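Local coordinates for protein NAD dependent epimerase/dehydratase family (uncultured archaeon MedDCM-OCT-S05-C57, PDB 5Y1F) that binds NAD and probably oxidises L-threonine at its side-chain hydroxyl as a monomeric L-threonine dehydrogenase, at residues T73-R76 with I77-N81. Numbering follows the deposited sequence.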
loop_
_atom_site.group_PDB
_atom_site.type_symbol
_atom_site.label_atom_id
_atom_site.label_comp_id
_atom_site.label_asym_id
_atom_site.label_seq_id
_atom_site.Cartn_x
_atom_site.Cartn_y
_atom_site.Cartn_z
ATOM N N THR A 73 -5.432 16.484 -17.748
ATOM C CA THR A 73 -4.473 15.547 -18.267
ATOM C C THR A 73 -4.836 14.111 -17.851
ATOM O O THR A 73 -4.788 13.192 -18.623
ATOM C CB THR A 73 -3.065 15.839 -17.770
ATOM O OG1 THR A 73 -2.693 17.163 -18.198
ATOM C CG2 THR A 73 -2.052 14.829 -18.309
ATOM N N TYR A 74 -5.315 13.957 -16.614
ATOM C CA TYR A 74 -5.722 12.618 -16.162
ATOM C C TYR A 74 -6.822 12.051 -17.055
ATOM O O TYR A 74 -6.781 10.908 -17.499
ATOM C CB TYR A 74 -6.133 12.683 -14.675
ATOM C CG TYR A 74 -6.540 11.338 -14.123
ATOM C CD1 TYR A 74 -5.574 10.402 -13.769
ATOM C CD2 TYR A 74 -7.881 11.003 -13.942
ATOM C CE1 TYR A 74 -5.926 9.139 -13.341
ATOM C CE2 TYR A 74 -8.256 9.724 -13.502
ATOM C CZ TYR A 74 -7.246 8.792 -13.237
ATOM O OH TYR A 74 -7.608 7.525 -12.801
ATOM N N GLU A 75 -7.842 12.876 -17.305
ATOM C CA GLU A 75 -8.908 12.414 -18.160
ATOM C C GLU A 75 -8.427 12.033 -19.561
ATOM O O GLU A 75 -8.840 11.016 -20.130
ATOM C CB GLU A 75 -9.971 13.485 -18.256
ATOM C CG GLU A 75 -11.202 12.939 -18.887
ATOM C CD GLU A 75 -12.439 13.785 -18.648
ATOM O OE1 GLU A 75 -12.502 14.511 -17.588
ATOM O OE2 GLU A 75 -13.373 13.598 -19.451
ATOM N N ARG A 76 -7.564 12.888 -20.118
ATOM C CA ARG A 76 -7.020 12.640 -21.412
ATOM C C ARG A 76 -6.297 11.288 -21.468
ATOM O O ARG A 76 -6.485 10.504 -22.396
ATOM C CB ARG A 76 -6.104 13.794 -21.824
ATOM C CG ARG A 76 -5.551 13.628 -23.230
ATOM C CD ARG A 76 -4.701 14.787 -23.732
ATOM N NE ARG A 76 -4.287 15.754 -22.711
ATOM C CZ ARG A 76 -3.059 15.870 -22.204
ATOM N NH1 ARG A 76 -2.822 16.799 -21.280
ATOM N NH2 ARG A 76 -2.079 15.042 -22.562
ATOM N N ILE A 77 -5.476 10.969 -20.466
ATOM C CA ILE A 77 -4.778 9.702 -20.466
ATOM C C ILE A 77 -5.777 8.562 -20.470
ATOM O O ILE A 77 -5.614 7.550 -21.151
ATOM C CB ILE A 77 -3.828 9.593 -19.254
ATOM C CG1 ILE A 77 -2.662 10.562 -19.416
ATOM C CG2 ILE A 77 -3.342 8.152 -19.062
ATOM C CD1 ILE A 77 -1.946 10.789 -18.113
ATOM N N ASN A 78 -6.841 8.701 -19.698
ATOM C CA ASN A 78 -7.826 7.652 -19.600
ATOM C C ASN A 78 -8.586 7.462 -20.908
ATOM O O ASN A 78 -8.736 6.347 -21.396
ATOM C CB ASN A 78 -8.797 7.917 -18.432
ATOM C CG ASN A 78 -8.190 7.463 -17.124
ATOM O OD1 ASN A 78 -8.427 6.325 -16.722
ATOM N ND2 ASN A 78 -7.402 8.321 -16.494
ATOM N N ASN A 79 -9.033 8.569 -21.492
ATOM C CA ASN A 79 -9.726 8.581 -22.799
ATOM C C ASN A 79 -8.961 7.984 -23.889
ATOM O O ASN A 79 -9.456 7.131 -24.623
ATOM C CB ASN A 79 -9.778 10.015 -23.327
ATOM C CG ASN A 79 -10.899 10.748 -22.782
ATOM O OD1 ASN A 79 -11.823 10.135 -22.267
ATOM N ND2 ASN A 79 -10.704 11.977 -22.593
ATOM N N GLU A 80 -7.746 8.484 -24.052
ATOM C CA GLU A 80 -6.965 8.172 -25.233
ATOM C C GLU A 80 -6.569 6.715 -25.189
ATOM O O GLU A 80 -6.612 6.035 -26.216
ATOM C CB GLU A 80 -5.735 9.083 -25.361
ATOM C CG GLU A 80 -4.402 8.417 -25.062
ATOM C CD GLU A 80 -3.293 8.815 -26.027
ATOM O OE1 GLU A 80 -3.339 8.401 -27.203
ATOM O OE2 GLU A 80 -2.339 9.490 -25.590
ATOM N N ASN A 81 -6.269 6.202 -23.988
ATOM C CA ASN A 81 -5.862 4.810 -23.828
ATOM C C ASN A 81 -7.012 3.834 -23.563
ATOM O O ASN A 81 -6.794 2.648 -23.322
ATOM C CB ASN A 81 -4.803 4.686 -22.734
ATOM C CG ASN A 81 -3.502 5.354 -23.121
ATOM O OD1 ASN A 81 -2.747 4.795 -23.924
ATOM N ND2 ASN A 81 -3.235 6.541 -22.610
#
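Thr73 O takes the backbone N-H of Ile77 in one of the i to i+4 bonds of helix 71-80, which packs against the parallel sheet of the NAD-binding Rossmann fold. The methyl CG2 of Thr73 lies 4.0 Å from Ile77 CD1, and both side chains rest on Cys66. The buried ring of Tyr74 packs against strands 21-25 and 83-88 and helix 101-122. It also touches the NAD-binding residue Ile68. The carbonyl O of Tyr74 is gripped twice by Asn78. The backbone N donates at 3.1 Å, while ND2 reaches Tyr74 O at 2.8 Å from the opposite face of the carbonyl plane, almost straight at 174°. With CG beside its own backbone N (chi1 -82°), the Asn78 side chain folds back along the helix and places ND2 over the centre of the Tyr74 ring, 3.3 Å above its plane. Ring and amide planes are 55° apart. Glu75 O accepts from Asn79 N. The Glu75 carboxylate forms a salt bridge with Lys121 and a hydrogen bond with Tyr122. Arg76 O receives the N-H of Glu80. Asn81 ND2, also bonded to Glu64, turns back to Ile77 O, 3.0 Å away, and meets it on a lone pair in the carbonyl plane.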